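Local coordinates for ferritin light chain (Trichoplusia ni, PDB 1Z6O), which stores iron as the light subunit of a secreted 24-chain ferritin shell, where it probably helps the ferrihydrite core to nucleate, at residues Glu50-Phe62 against Asn115-Ala127. Numbering follows the deposited sequence.
Sequences ERSYDYLLSAAYF and NYTAENHELEALA
A chi1 of -176° swings the Tyr116 ring away from its own backbone N and onto Asp54; at Asp54, chi1 of -72° lays the carboxylate along that ring. In the ferritin four-helix bundle, the long connection leading into helix 122-148 here runs over helix 37-61. Asp54 CB sits over the ring centre, 3.5 Å from the Tyr116 centroid in a CH-pi contact, and the carboxylate stacks almost flat on the ring, planes 4° apart. Arg51 NH1 meets Asp54 OD2 nearly along its C-O bond in a 2.9 Å salt bridge; Arg51 NH2 makes a second, to Glu135. At the ring's far end Tyr116 OH and Ser58 OG share a hydrogen bond of 2.6 Å. A phenylalanine here could still cover Asp54 but would probably leave Ser58 OG without its hydroxyl partner, with only a water still bound across the contact. Further along, Ala118 CB packs on Leu57 CB, and Glu119 CA lies over the Tyr61 ring, 3.6 Å from its centroid; the Glu119 carboxylate turns to Ser89 of a ferritin heavy chain. Phe62 meets Ala125 CB at its ring edge. That water joins Ser58 OG, Asn120 ND2 and Ala118 O, donating to the Ala118 carbonyl at 2.8 Å.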
ATOM      1  N   GLU A  50      18.774  -7.859  49.609  1.00 16.74           N
ATOM      2  CA  GLU A  50      19.795  -7.034  50.244  1.00 18.28           C
ATOM      3  C   GLU A  50      20.761  -6.485  49.204  1.00 21.18           C
ATOM      4  O   GLU A  50      21.099  -5.299  49.225  1.00 17.10           O
ATOM      5  CB  GLU A  50      20.573  -7.855  51.288  1.00 20.51           C
ATOM      6  CG  GLU A  50      19.664  -8.348  52.416  1.00 28.23           C
ATOM      7  CD  GLU A  50      20.315  -9.391  53.326  1.00 41.25           C
ATOM      8  OE1 GLU A  50      21.262 -10.085  52.881  1.00 33.57           O
ATOM      9  OE2 GLU A  50      19.852  -9.530  54.483  1.00 37.48           O
ATOM     10  N   ARG A  51      21.219  -7.336  48.293  1.00 16.63           N
ATOM     11  CA  ARG A  51      22.147  -6.853  47.278  1.00 17.85           C
ATOM     12  C   ARG A  51      21.496  -5.846  46.334  1.00 17.93           C
ATOM     13  O   ARG A  51      22.180  -4.931  45.869  1.00 17.40           O
ATOM     14  CB  ARG A  51      22.738  -8.010  46.459  1.00 18.36           C
ATOM     15  CG  ARG A  51      23.697  -8.897  47.238  1.00 20.80           C
ATOM     16  CD  ARG A  51      24.854  -8.100  47.850  1.00 22.65           C
ATOM     17  NE  ARG A  51      25.779  -8.997  48.543  1.00 21.41           N
ATOM     18  CZ  ARG A  51      26.504  -8.659  49.603  1.00 30.25           C
ATOM     19  NH1 ARG A  51      26.421  -7.433  50.107  1.00 25.87           N
ATOM     20  NH2 ARG A  51      27.305  -9.556  50.168  1.00 24.39           N
ATOM     21  N   SER A  52      20.196  -5.990  46.044  1.00 15.85           N
ATOM     22  CA  SER A  52      19.573  -5.024  45.139  1.00 16.25           C
ATOM     23  C   SER A  52      19.709  -3.621  45.719  1.00 19.18           C
ATOM     24  O   SER A  52      20.015  -2.674  44.994  1.00 16.69           O
ATOM     25  CB  SER A  52      18.085  -5.339  44.858  1.00 16.56           C
ATOM     26  OG  SER A  52      17.251  -5.103  45.980  1.00 27.04           O
ATOM     27  N   TYR A  53      19.493  -3.481  47.023  1.00 16.20           N
ATOM     28  CA  TYR A  53      19.622  -2.167  47.645  1.00 18.27           C
ATOM     29  C   TYR A  53      21.088  -1.730  47.802  1.00 17.76           C
ATOM     30  O   TYR A  53      21.379  -0.539  47.721  1.00 19.59           O
ATOM     31  CB  TYR A  53      18.837  -2.124  48.976  1.00 16.54           C
ATOM     32  CG  TYR A  53      17.367  -1.820  48.722  1.00 18.19           C
ATOM     33  CD1 TYR A  53      16.369  -2.790  48.905  1.00 17.13           C
ATOM     34  CD2 TYR A  53      16.982  -0.562  48.255  1.00 17.38           C
ATOM     35  CE1 TYR A  53      15.020  -2.501  48.628  1.00 18.55           C
ATOM     36  CE2 TYR A  53      15.649  -0.269  47.973  1.00 18.74           C
ATOM     37  CZ  TYR A  53      14.677  -1.233  48.163  1.00 20.63           C
ATOM     38  OH  TYR A  53      13.369  -0.900  47.902  1.00 20.07           O
ATOM     39  N   ASP A  54      22.019  -2.668  47.995  1.00 17.83           N
ATOM     40  CA  ASP A  54      23.444  -2.291  48.058  1.00 18.57           C
ATOM     41  C   ASP A  54      23.845  -1.700  46.691  1.00 18.80           C
ATOM     42  O   ASP A  54      24.509  -0.667  46.606  1.00 17.47           O
ATOM     43  CB  ASP A  54      24.361  -3.506  48.303  1.00 19.02           C
ATOM     44  CG  ASP A  54      24.265  -4.056  49.717  1.00 29.72           C
ATOM     45  OD1 ASP A  54      23.931  -3.283  50.634  1.00 25.08           O
ATOM     46  OD2 ASP A  54      24.544  -5.262  49.909  1.00 24.29           O
ATOM     47  N   TYR A  55      23.460  -2.381  45.616  1.00 15.57           N
ATOM     48  CA  TYR A  55      23.792  -1.912  44.267  1.00 16.49           C
ATOM     49  C   TYR A  55      23.123  -0.564  43.982  1.00 18.95           C
ATOM     50  O   TYR A  55      23.685   0.290  43.293  1.00 17.13           O
ATOM     51  CB  TYR A  55      23.337  -2.941  43.222  1.00 14.35           C
ATOM     52  CG  TYR A  55      24.094  -4.260  43.294  1.00 15.90           C
ATOM     53  CD1 TYR A  55      23.463  -5.455  42.971  1.00 16.79           C
ATOM     54  CD2 TYR A  55      25.448  -4.301  43.652  1.00 17.51           C
ATOM     55  CE1 TYR A  55      24.155  -6.674  42.996  1.00 16.47           C
ATOM     56  CE2 TYR A  55      26.156  -5.519  43.680  1.00 21.52           C
ATOM     57  CZ  TYR A  55      25.493  -6.697  43.346  1.00 20.21           C
ATOM     58  OH  TYR A  55      26.160  -7.907  43.343  1.00 23.00           O
ATOM     59  N   LEU A  56      21.911  -0.384  44.492  1.00 16.21           N
ATOM     60  CA  LEU A  56      21.208   0.877  44.283  1.00 16.91           C
ATOM     61  C   LEU A  56      21.999   2.024  44.922  1.00 18.18           C
ATOM     62  O   LEU A  56      22.110   3.108  44.343  1.00 17.96           O
ATOM     63  CB  LEU A  56      19.794   0.801  44.884  1.00 19.49           C
ATOM     64  CG  LEU A  56      18.972   2.083  44.696  1.00 27.40           C
ATOM     65  CD1 LEU A  56      18.759   2.311  43.205  1.00 30.86           C
ATOM     66  CD2 LEU A  56      17.623   1.956  45.393  1.00 26.61           C
ATOM     67  N   LEU A  57      22.556   1.794  46.109  1.00 15.92           N
ATOM     68  CA  LEU A  57      23.342   2.834  46.778  1.00 18.16           C
ATOM     69  C   LEU A  57      24.631   3.121  46.003  1.00 21.10           C
ATOM     70  O   LEU A  57      25.074   4.264  45.949  1.00 16.52           O
ATOM     71  CB  LEU A  57      23.658   2.434  48.228  1.00 17.65           C
ATOM     72  CG  LEU A  57      22.412   2.345  49.136  1.00 22.54           C
ATOM     73  CD1 LEU A  57      22.824   1.838  50.516  1.00 23.33           C
ATOM     74  CD2 LEU A  57      21.737   3.712  49.248  1.00 20.58           C
ATOM     75  N   SER A  58      25.246   2.095  45.417  1.00 17.22           N
ATOM     76  CA  SER A  58      26.444   2.332  44.605  1.00 16.90           C
ATOM     77  C   SER A  58      26.054   3.146  43.369  1.00 16.79           C
ATOM     78  O   SER A  58      26.789   4.044  42.959  1.00 17.77           O
ATOM     79  CB  SER A  58      27.086   1.012  44.147  1.00 17.29           C
ATOM     80  OG  SER A  58      27.738   0.371  45.229  1.00 19.64           O
ATOM     81  N   ALA A  59      24.908   2.832  42.764  1.00 15.04           N
ATOM     82  CA  ALA A  59      24.467   3.583  41.587  1.00 17.38           C
ATOM     83  C   ALA A  59      24.283   5.058  41.964  1.00 22.56           C
ATOM     84  O   ALA A  59      24.640   5.957  41.196  1.00 18.02           O
ATOM     85  CB  ALA A  59      23.152   3.016  41.044  1.00 16.95           C
ATOM     86  N   ALA A  60      23.721   5.300  43.147  1.00 16.62           N
ATOM     87  CA  ALA A  60      23.506   6.670  43.621  1.00 17.86           C
ATOM     88  C   ALA A  60      24.849   7.364  43.841  1.00 17.26           C
ATOM     89  O   ALA A  60      25.058   8.488  43.388  1.00 17.14           O
ATOM     90  CB  ALA A  60      22.699   6.660  44.946  1.00 17.16           C
ATOM     91  N   TYR A  61      25.767   6.692  44.528  1.00 16.92           N
ATOM     92  CA  TYR A  61      27.070   7.291  44.789  1.00 17.48           C
ATOM     93  C   TYR A  61      27.777   7.731  43.501  1.00 20.23           C
ATOM     94  O   TYR A  61      28.341   8.823  43.442  1.00 17.05           O
ATOM     95  CB  TYR A  61      27.976   6.321  45.548  1.00 17.51           C
ATOM     96  CG  TYR A  61      29.323   6.922  45.878  1.00 20.53           C
ATOM     97  CD1 TYR A  61      29.441   7.917  46.850  1.00 20.91           C
ATOM     98  CD2 TYR A  61      30.478   6.519  45.200  1.00 20.33           C
ATOM     99  CE1 TYR A  61      30.676   8.501  47.141  1.00 23.89           C
ATOM    100  CE2 TYR A  61      31.721   7.098  45.485  1.00 23.94           C
ATOM    101  CZ  TYR A  61      31.806   8.085  46.457  1.00 26.16           C
ATOM    102  OH  TYR A  61      33.015   8.657  46.748  1.00 38.16           O
ATOM    103  N   PHE A  62      27.756   6.887  42.473  1.00 15.59           N
ATOM    104  CA  PHE A  62      28.415   7.256  41.226  1.00 17.60           C
ATOM    105  C   PHE A  62      27.673   8.301  40.417  1.00 20.16           C
ATOM    106  O   PHE A  62      28.157   8.755  39.381  1.00 19.79           O
ATOM    107  CB  PHE A  62      28.709   6.007  40.384  1.00 14.47           C
ATOM    108  CG  PHE A  62      29.915   5.259  40.880  1.00 18.17           C
ATOM    109  CD1 PHE A  62      29.777   4.103  41.640  1.00 18.56           C
ATOM    110  CD2 PHE A  62      31.190   5.789  40.686  1.00 19.53           C
ATOM    111  CE1 PHE A  62      30.900   3.485  42.213  1.00 22.16           C
ATOM    112  CE2 PHE A  62      32.314   5.185  41.251  1.00 21.39           C
ATOM    113  CZ  PHE A  62      32.168   4.032  42.018  1.00 21.37           C
ATOM    114  N   ASN A 115      30.516  -5.801  55.618  1.00 82.08           N
ATOM    115  CA  ASN A 115      29.575  -4.743  55.261  1.00 74.83           C
ATOM    116  C   ASN A 115      29.850  -4.208  53.859  1.00 63.05           C
ATOM    117  O   ASN A 115      30.999  -4.108  53.431  1.00 64.95           O
ATOM    118  CB  ASN A 115      29.656  -3.585  56.262  1.00 82.40           C
ATOM    119  CG  ASN A 115      29.206  -3.980  57.655  1.00 88.65           C
ATOM    120  OD1 ASN A 115      28.103  -4.497  57.842  1.00 90.58           O
ATOM    121  ND2 ASN A 115      30.057  -3.727  58.646  1.00 90.76           N
ATOM    122  N   TYR A 116      28.785  -3.865  53.147  1.00 47.86           N
ATOM    123  CA  TYR A 116      28.907  -3.323  51.800  1.00 37.94           C
ATOM    124  C   TYR A 116      28.959  -1.804  51.927  1.00 32.17           C
ATOM    125  O   TYR A 116      28.043  -1.204  52.473  1.00 35.73           O
ATOM    126  CB  TYR A 116      27.683  -3.725  50.965  1.00 34.10           C
ATOM    127  CG  TYR A 116      27.744  -3.302  49.510  1.00 28.33           C
ATOM    128  CD1 TYR A 116      28.057  -4.225  48.512  1.00 25.51           C
ATOM    129  CD2 TYR A 116      27.463  -1.982  49.130  1.00 26.39           C
ATOM    130  CE1 TYR A 116      28.084  -3.857  47.158  1.00 29.19           C
ATOM    131  CE2 TYR A 116      27.489  -1.595  47.776  1.00 27.08           C
ATOM    132  CZ  TYR A 116      27.797  -2.543  46.799  1.00 27.16           C
ATOM    133  OH  TYR A 116      27.790  -2.195  45.463  1.00 23.92           O
ATOM    134  N   THR A 117      30.027  -1.177  51.449  1.00 27.26           N
ATOM    135  CA  THR A 117      30.111   0.283  51.515  1.00 31.10           C
ATOM    136  C   THR A 117      29.970   0.804  50.092  1.00 29.27           C
ATOM    137  O   THR A 117      30.610   0.296  49.172  1.00 25.31           O
ATOM    138  CB  THR A 117      31.452   0.769  52.101  1.00 36.73           C
ATOM    139  OG1 THR A 117      32.499   0.548  51.157  1.00 51.55           O
ATOM    140  CG2 THR A 117      31.776   0.019  53.379  1.00 40.38           C
ATOM    141  N   ALA A 118      29.133   1.817  49.910  1.00 24.25           N
ATOM    142  CA  ALA A 118      28.888   2.377  48.585  1.00 25.14           C
ATOM    143  C   ALA A 118      29.908   3.420  48.140  1.00 25.54           C
ATOM    144  O   ALA A 118      30.101   3.619  46.939  1.00 24.67           O
ATOM    145  CB  ALA A 118      27.478   2.974  48.534  1.00 23.94           C
ATOM    146  N   GLU A 119      30.562   4.087  49.092  1.00 20.51           N
ATOM    147  CA  GLU A 119      31.549   5.119  48.739  1.00 22.94           C
ATOM    148  C   GLU A 119      32.892   4.472  48.407  1.00 27.16           C
ATOM    149  O   GLU A 119      33.676   4.173  49.302  1.00 30.15           O
ATOM    150  CB  GLU A 119      31.730   6.115  49.900  1.00 25.56           C
ATOM    151  CG  GLU A 119      30.430   6.741  50.405  1.00 25.90           C
ATOM    152  CD  GLU A 119      29.717   5.904  51.470  1.00 32.63           C
ATOM    153  OE1 GLU A 119      30.129   4.751  51.727  1.00 29.96           O
ATOM    154  OE2 GLU A 119      28.727   6.400  52.051  1.00 28.68           O
ATOM    155  N   ASN A 120      33.162   4.260  47.124  1.00 22.30           N
ATOM    156  CA  ASN A 120      34.410   3.614  46.705  1.00 21.36           C
ATOM    157  C   ASN A 120      34.957   4.268  45.457  1.00 24.57           C
ATOM    158  O   ASN A 120      34.210   4.891  44.710  1.00 23.93           O
ATOM    159  CB  ASN A 120      34.177   2.154  46.295  1.00 25.83           C
ATOM    160  CG  ASN A 120      33.683   1.277  47.417  1.00 41.84           C
ATOM    161  OD1 ASN A 120      34.344   1.121  48.442  1.00 38.13           O
ATOM    162  ND2 ASN A 120      32.515   0.666  47.211  1.00 50.61           N
ATOM    163  N   HIS A 121      36.254   4.103  45.214  1.00 21.04           N
ATOM    164  CA  HIS A 121      36.813   4.596  43.969  1.00 24.13           C
ATOM    165  C   HIS A 121      36.424   3.512  42.940  1.00 23.71           C
ATOM    166  O   HIS A 121      35.929   2.445  43.318  1.00 19.11           O
ATOM    167  CB  HIS A 121      38.337   4.817  44.068  1.00 27.83           C
ATOM    168  CG  HIS A 121      39.139   3.599  44.415  1.00 46.03           C
ATOM    169  ND1 HIS A 121      39.958   3.550  45.525  1.00 55.95           N
ATOM    170  CD2 HIS A 121      39.350   2.440  43.743  1.00 38.44           C
ATOM    171  CE1 HIS A 121      40.640   2.419  45.519  1.00 51.63           C
ATOM    172  NE2 HIS A 121      40.289   1.727  44.448  1.00 50.80           N
ATOM    173  N   GLU A 122      36.622   3.783  41.657  1.00 19.93           N
ATOM    174  CA  GLU A 122      36.208   2.863  40.602  1.00 21.76           C
ATOM    175  C   GLU A 122      36.690   1.419  40.694  1.00 22.66           C
ATOM    176  O   GLU A 122      35.889   0.493  40.562  1.00 19.77           O
ATOM    177  CB  GLU A 122      36.576   3.446  39.234  1.00 20.29           C
ATOM    178  CG  GLU A 122      35.824   4.730  38.895  1.00 23.56           C
ATOM    179  CD  GLU A 122      36.443   5.983  39.524  1.00 32.34           C
ATOM    180  OE1 GLU A 122      37.395   5.860  40.327  1.00 31.40           O
ATOM    181  OE2 GLU A 122      35.972   7.095  39.205  1.00 34.99           O
ATOM    182  N   LEU A 123      37.985   1.209  40.907  1.00 19.39           N
ATOM    183  CA  LEU A 123      38.494  -0.162  41.004  1.00 22.59           C
ATOM    184  C   LEU A 123      37.887  -0.887  42.210  1.00 21.76           C
ATOM    185  O   LEU A 123      37.477  -2.045  42.103  1.00 18.81           O
ATOM    186  CB  LEU A 123      40.027  -0.175  41.098  1.00 19.39           C
ATOM    187  CG  LEU A 123      40.656  -1.566  41.300  1.00 22.28           C
ATOM    188  CD1 LEU A 123      40.267  -2.503  40.154  1.00 21.80           C
ATOM    189  CD2 LEU A 123      42.178  -1.429  41.374  1.00 23.36           C
ATOM    190  N   GLU A 124      37.833  -0.217  43.356  1.00 18.11           N
ATOM    191  CA  GLU A 124      37.242  -0.826  44.554  1.00 19.49           C
ATOM    192  C   GLU A 124      35.792  -1.236  44.316  1.00 18.14           C
ATOM    193  O   GLU A 124      35.362  -2.305  44.756  1.00 19.00           O
ATOM    194  CB  GLU A 124      37.193   0.150  45.735  1.00 24.07           C
ATOM    195  CG  GLU A 124      38.473   0.469  46.434  1.00 42.04           C
ATOM    196  CD  GLU A 124      38.237   1.452  47.588  1.00 59.86           C
ATOM    197  OE1 GLU A 124      37.637   2.535  47.353  1.00 41.94           O
ATOM    198  OE2 GLU A 124      38.642   1.137  48.729  1.00 65.53           O
ATOM    199  N   ALA A 125      35.027  -0.357  43.673  1.00 17.55           N
ATOM    200  CA  ALA A 125      33.610  -0.636  43.420  1.00 19.31           C
ATOM    201  C   ALA A 125      33.428  -1.852  42.513  1.00 18.25           C
ATOM    202  O   ALA A 125      32.563  -2.689  42.762  1.00 18.13           O
ATOM    203  CB  ALA A 125      32.921   0.602  42.799  1.00 17.24           C
ATOM    204  N   LEU A 126      34.226  -1.943  41.451  1.00 16.50           N
ATOM    205  CA  LEU A 126      34.127  -3.089  40.547  1.00 18.38           C
ATOM    206  C   LEU A 126      34.563  -4.371  41.255  1.00 19.17           C
ATOM    207  O   LEU A 126      33.984  -5.435  41.030  1.00 18.35           O
ATOM    208  CB  LEU A 126      35.002  -2.881  39.307  1.00 19.20           C
ATOM    209  CG  LEU A 126      34.593  -1.770  38.334  1.00 29.23           C
ATOM    210  CD1 LEU A 126      35.701  -1.588  37.304  1.00 34.00           C
ATOM    211  CD2 LEU A 126      33.304  -2.113  37.649  1.00 30.76           C
ATOM    212  N   ALA A 127      35.590  -4.270  42.099  1.00 16.31           N
ATOM    213  CA  ALA A 127      36.077  -5.435  42.842  1.00 18.83           C
ATOM    214  C   ALA A 127      34.984  -5.963  43.763  1.00 20.71           C
ATOM    215  O   ALA A 127      34.792  -7.175  43.885  1.00 19.33           O
ATOM    216  CB  ALA A 127      37.314  -5.059  43.677  1.00 18.56           C
TER
HETATM  217  O   HOH W   1      30.152   1.516  45.124  1.00 22.82           O